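Local coordinates for thioredoxin domain-containing protein (Sinorhizobium meliloti, PDB 3U5R) that has a thioredoxin-like fold of the peroxiredoxin (AhpC/TSA) family and may act as an antioxidant oxidoreductase, though its precise function is unknown, at residues V64-V74 with V135-P145. Residues are numbered along the deposited sequence; the frame is centred on the assembly and turned at random.
Sequences VAFISNRCPFV and VAKAYGAACTP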
loop_
_atom_site.group_PDB
_atom_site.type_symbol
_atom_site.label_atom_id
_atom_site.label_comp_id
_atom_site.label_asym_id
_atom_site.label_seq_id
_atom_site.Cartn_x
_atom_site.Cartn_y
_atom_site.Cartn_z
ATOM N N VAL A 64 2.202 2.987 -3.172
ATOM C CA VAL A 64 2.886 1.815 -2.694
ATOM C C VAL A 64 2.217 1.508 -1.366
ATOM O O VAL A 64 2.182 2.379 -0.467
ATOM C CB VAL A 64 4.380 2.048 -2.482
ATOM C CG1 VAL A 64 5.056 0.729 -1.933
ATOM C CG2 VAL A 64 5.044 2.488 -3.798
ATOM N N ALA A 65 1.676 0.281 -1.213
ATOM C CA ALA A 65 0.849 -0.033 -0.052
ATOM C C ALA A 65 1.348 -1.242 0.613
ATOM O O ALA A 65 1.426 -2.319 -0.035
ATOM C CB ALA A 65 -0.680 -0.264 -0.540
ATOM N N PHE A 66 1.757 -1.138 1.871
ATOM C CA PHE A 66 2.195 -2.335 2.596
ATOM C C PHE A 66 0.985 -2.942 3.297
ATOM O O PHE A 66 0.387 -2.320 4.164
ATOM C CB PHE A 66 3.307 -1.997 3.610
ATOM C CG PHE A 66 4.561 -1.552 2.939
ATOM C CD1 PHE A 66 5.597 -2.445 2.707
ATOM C CD2 PHE A 66 4.655 -0.269 2.441
ATOM C CE1 PHE A 66 6.739 -2.050 2.028
ATOM C CE2 PHE A 66 5.814 0.150 1.739
ATOM C CZ PHE A 66 6.851 -0.735 1.562
ATOM N N ILE A 67 0.607 -4.149 2.899
ATOM C CA ILE A 67 -0.575 -4.761 3.463
ATOM C C ILE A 67 -0.258 -6.191 3.965
ATOM O O ILE A 67 0.897 -6.581 4.049
ATOM C CB ILE A 67 -1.750 -4.740 2.439
ATOM C CG1 ILE A 67 -1.394 -5.491 1.152
ATOM C CG2 ILE A 67 -2.110 -3.350 2.080
ATOM C CD1 ILE A 67 -2.635 -5.635 0.280
ATOM N N SER A 68 -1.297 -6.968 4.245
ATOM C CA SER A 68 -1.173 -8.243 4.887
ATOM C C SER A 68 -2.438 -9.058 4.433
ATOM O O SER A 68 -3.433 -8.466 3.970
ATOM C CB SER A 68 -1.180 -8.046 6.424
ATOM O OG SER A 68 -1.713 -9.191 7.098
ATOM N N ASN A 69 -2.351 -10.380 4.497
ATOM C CA ASN A 69 -3.486 -11.239 4.192
ATOM C C ASN A 69 -4.461 -11.450 5.368
ATOM O O ASN A 69 -5.603 -11.875 5.126
ATOM C CB ASN A 69 -2.991 -12.633 3.715
ATOM C CG ASN A 69 -2.198 -12.532 2.409
ATOM O OD1 ASN A 69 -2.466 -11.620 1.572
ATOM N ND2 ASN A 69 -1.195 -13.381 2.256
ATOM N N ARG A 70 -4.041 -11.187 6.598
ATOM C CA ARG A 70 -4.890 -11.482 7.752
ATOM C C ARG A 70 -5.044 -10.367 8.788
ATOM O O ARG A 70 -5.973 -10.416 9.593
ATOM C CB ARG A 70 -4.433 -12.784 8.454
ATOM C CG ARG A 70 -5.519 -13.385 9.461
ATOM C CD ARG A 70 -5.631 -14.970 9.449
ATOM N NE ARG A 70 -6.234 -15.546 10.682
ATOM C CZ ARG A 70 -7.551 -15.629 10.964
ATOM N NH1 ARG A 70 -8.468 -15.169 10.110
ATOM N NH2 ARG A 70 -7.968 -16.179 12.116
ATOM N N CYS A 71 -4.177 -9.356 8.773
ATOM C CA CYS A 71 -4.382 -8.190 9.638
ATOM C C CYS A 71 -5.866 -7.619 9.574
ATOM O O CYS A 71 -6.342 -7.281 8.514
ATOM C CB CYS A 71 -3.362 -7.083 9.235
ATOM S SG CYS A 71 -3.765 -5.520 10.058
ATOM N N PRO A 72 -6.617 -7.523 10.722
ATOM C CA PRO A 72 -8.002 -6.934 10.748
ATOM C C PRO A 72 -8.113 -5.538 10.169
ATOM O O PRO A 72 -9.142 -5.171 9.565
ATOM C CB PRO A 72 -8.362 -6.870 12.236
ATOM C CG PRO A 72 -7.474 -7.903 12.869
ATOM C CD PRO A 72 -6.191 -7.952 12.073
ATOM N N PHE A 73 -7.068 -4.749 10.272
ATOM C CA PHE A 73 -7.128 -3.401 9.672
ATOM C C PHE A 73 -7.043 -3.430 8.168
ATOM O O PHE A 73 -7.613 -2.534 7.507
ATOM C CB PHE A 73 -6.010 -2.490 10.252
ATOM C CG PHE A 73 -6.167 -2.279 11.692
ATOM C CD1 PHE A 73 -5.801 -3.266 12.581
ATOM C CD2 PHE A 73 -6.781 -1.113 12.159
ATOM C CE1 PHE A 73 -6.017 -3.081 13.933
ATOM C CE2 PHE A 73 -7.022 -0.917 13.511
ATOM C CZ PHE A 73 -6.651 -1.915 14.380
ATOM N N VAL A 74 -6.336 -4.425 7.603
ATOM C CA VAL A 74 -6.402 -4.608 6.182
ATOM C C VAL A 74 -7.683 -5.316 5.728
ATOM O O VAL A 74 -8.249 -4.964 4.708
ATOM C CB VAL A 74 -5.169 -5.404 5.709
ATOM C CG1 VAL A 74 -5.287 -5.822 4.190
ATOM C CG2 VAL A 74 -3.912 -4.557 5.970
ATOM N N VAL A 135 12.628 -3.911 1.401
ATOM C CA VAL A 135 11.819 -2.810 0.876
ATOM C C VAL A 135 10.978 -2.126 1.992
ATOM O O VAL A 135 10.987 -0.919 2.060
ATOM C CB VAL A 135 10.943 -3.272 -0.343
ATOM C CG1 VAL A 135 10.061 -2.138 -0.853
ATOM C CG2 VAL A 135 11.907 -3.927 -1.447
ATOM N N ALA A 136 10.291 -2.884 2.844
ATOM C CA ALA A 136 9.580 -2.278 3.953
ATOM C C ALA A 136 10.546 -1.345 4.743
ATOM O O ALA A 136 10.191 -0.227 5.135
ATOM C CB ALA A 136 9.004 -3.396 4.878
ATOM N N LYS A 137 11.771 -1.821 4.971
ATOM C CA LYS A 137 12.755 -0.979 5.696
ATOM C C LYS A 137 13.184 0.271 4.954
ATOM O O LYS A 137 13.265 1.363 5.567
ATOM C CB LYS A 137 14.012 -1.794 6.043
ATOM C CG LYS A 137 13.847 -2.878 7.062
ATOM C CD LYS A 137 15.311 -3.375 7.463
ATOM C CE LYS A 137 15.397 -4.878 7.709
ATOM N NZ LYS A 137 16.846 -5.344 7.669
ATOM N N ALA A 138 13.388 0.170 3.626
ATOM C CA ALA A 138 13.748 1.370 2.832
ATOM C C ALA A 138 12.623 2.417 2.768
ATOM O O ALA A 138 12.921 3.594 2.722
ATOM C CB ALA A 138 14.213 0.990 1.346
ATOM N N TYR A 139 11.345 1.989 2.751
ATOM C CA TYR A 139 10.208 2.946 2.714
ATOM C C TYR A 139 9.920 3.488 4.096
ATOM O O TYR A 139 9.316 4.573 4.224
ATOM C CB TYR A 139 8.928 2.251 2.120
ATOM C CG TYR A 139 8.900 2.346 0.609
ATOM C CD1 TYR A 139 9.759 1.606 -0.146
ATOM C CD2 TYR A 139 8.095 3.266 -0.047
ATOM C CE1 TYR A 139 9.794 1.701 -1.499
ATOM C CE2 TYR A 139 8.139 3.366 -1.457
ATOM C CZ TYR A 139 8.975 2.600 -2.142
ATOM O OH TYR A 139 9.047 2.717 -3.504
ATOM N N GLY A 140 10.416 2.767 5.111
ATOM C CA GLY A 140 10.110 3.064 6.502
ATOM C C GLY A 140 8.638 2.765 6.828
ATOM O O GLY A 140 8.018 3.517 7.600
ATOM N N ALA A 141 8.098 1.677 6.249
ATOM C CA ALA A 141 6.824 1.105 6.672
ATOM C C ALA A 141 6.896 0.543 8.090
ATOM O O ALA A 141 7.908 -0.079 8.495
ATOM C CB ALA A 141 6.353 -0.020 5.663
ATOM N N ALA A 142 5.825 0.757 8.850
ATOM C CA ALA A 142 5.765 0.289 10.240
ATOM C C ALA A 142 4.572 -0.644 10.521
ATOM O O ALA A 142 4.634 -1.446 11.414
ATOM C CB ALA A 142 5.690 1.467 11.217
ATOM N N CYS A 143 3.485 -0.519 9.753
ATOM C CA CYS A 143 2.278 -1.302 10.038
ATOM C C CYS A 143 1.543 -1.657 8.741
ATOM O O CYS A 143 1.912 -1.199 7.617
ATOM C CB CYS A 143 1.362 -0.434 10.912
ATOM S SG CYS A 143 0.829 1.106 10.093
ATOM N N THR A 144 0.494 -2.462 8.852
ATOM C CA THR A 144 -0.312 -2.784 7.659
ATOM C C THR A 144 -1.705 -2.321 8.033
ATOM O O THR A 144 -2.198 -2.721 9.089
ATOM C CB THR A 144 -0.298 -4.318 7.360
ATOM O OG1 THR A 144 -0.814 -5.001 8.508
ATOM C CG2 THR A 144 1.187 -4.833 7.032
ATOM N N PRO A 145 -2.378 -1.530 7.180
ATOM C CA PRO A 145 -1.911 -1.057 5.902
ATOM C C PRO A 145 -1.093 0.211 6.108
ATOM O O PRO A 145 -1.395 0.996 7.022
ATOM C CB PRO A 145 -3.181 -0.661 5.206
ATOM C CG PRO A 145 -4.112 -0.143 6.354
ATOM C CD PRO A 145 -3.706 -0.986 7.543
#
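Phe66, on the central strand 61-66, lays its ring against the last turn of helix 134-139 and the loop that follows. The methyl of Ala141 sits over one ring face in a CH-pi contact, CB 3.7 Å from the centroid and 14° off the normal. The far end of the ring reaches the helix: CE1 lies 3.4 Å from Ala136 CA, and CZ 3.7 Å from Tyr139 CB. With CG anti to its own carbonyl carbon (chi1 -66°), the ring projects off the sheet face toward this helix. The Phe66 and Tyr139 rings meet obliquely, planes at 56°, while Val64 sets CG1 over a face of the tyrosine, whose hydroxyl is hydrogen-bonded to Ala39 O. A Schellman motif with Gly140 at C-prime ends the helix and turns the chain back, bringing Ala141 to the phenylalanine.

Farther along, the cis peptide between Thr144 and Pro145 presses against residues 67-71 and the start of helix 72-75. Phe66 O receives a CA-H...O contact from Pro145 CA at 3.1 Å. Cys71, the N-cap residue, places SG 3.4 Å from Thr144 O, and its CB is equally close to Thr144 OG1. Val74 CG2 approaches Pro145 N at 3.6 Å. Ser68 OG accepts from Arg70 N (an ST turn) and from Cys71 N at 3.0 Å (an ST motif), and it also bonds Glu109. A cysteine at a helix N-terminus set against the residue before a cis-proline is characteristic of the thioredoxin fold and consistent with a redox site as in AhpC/TSA relatives.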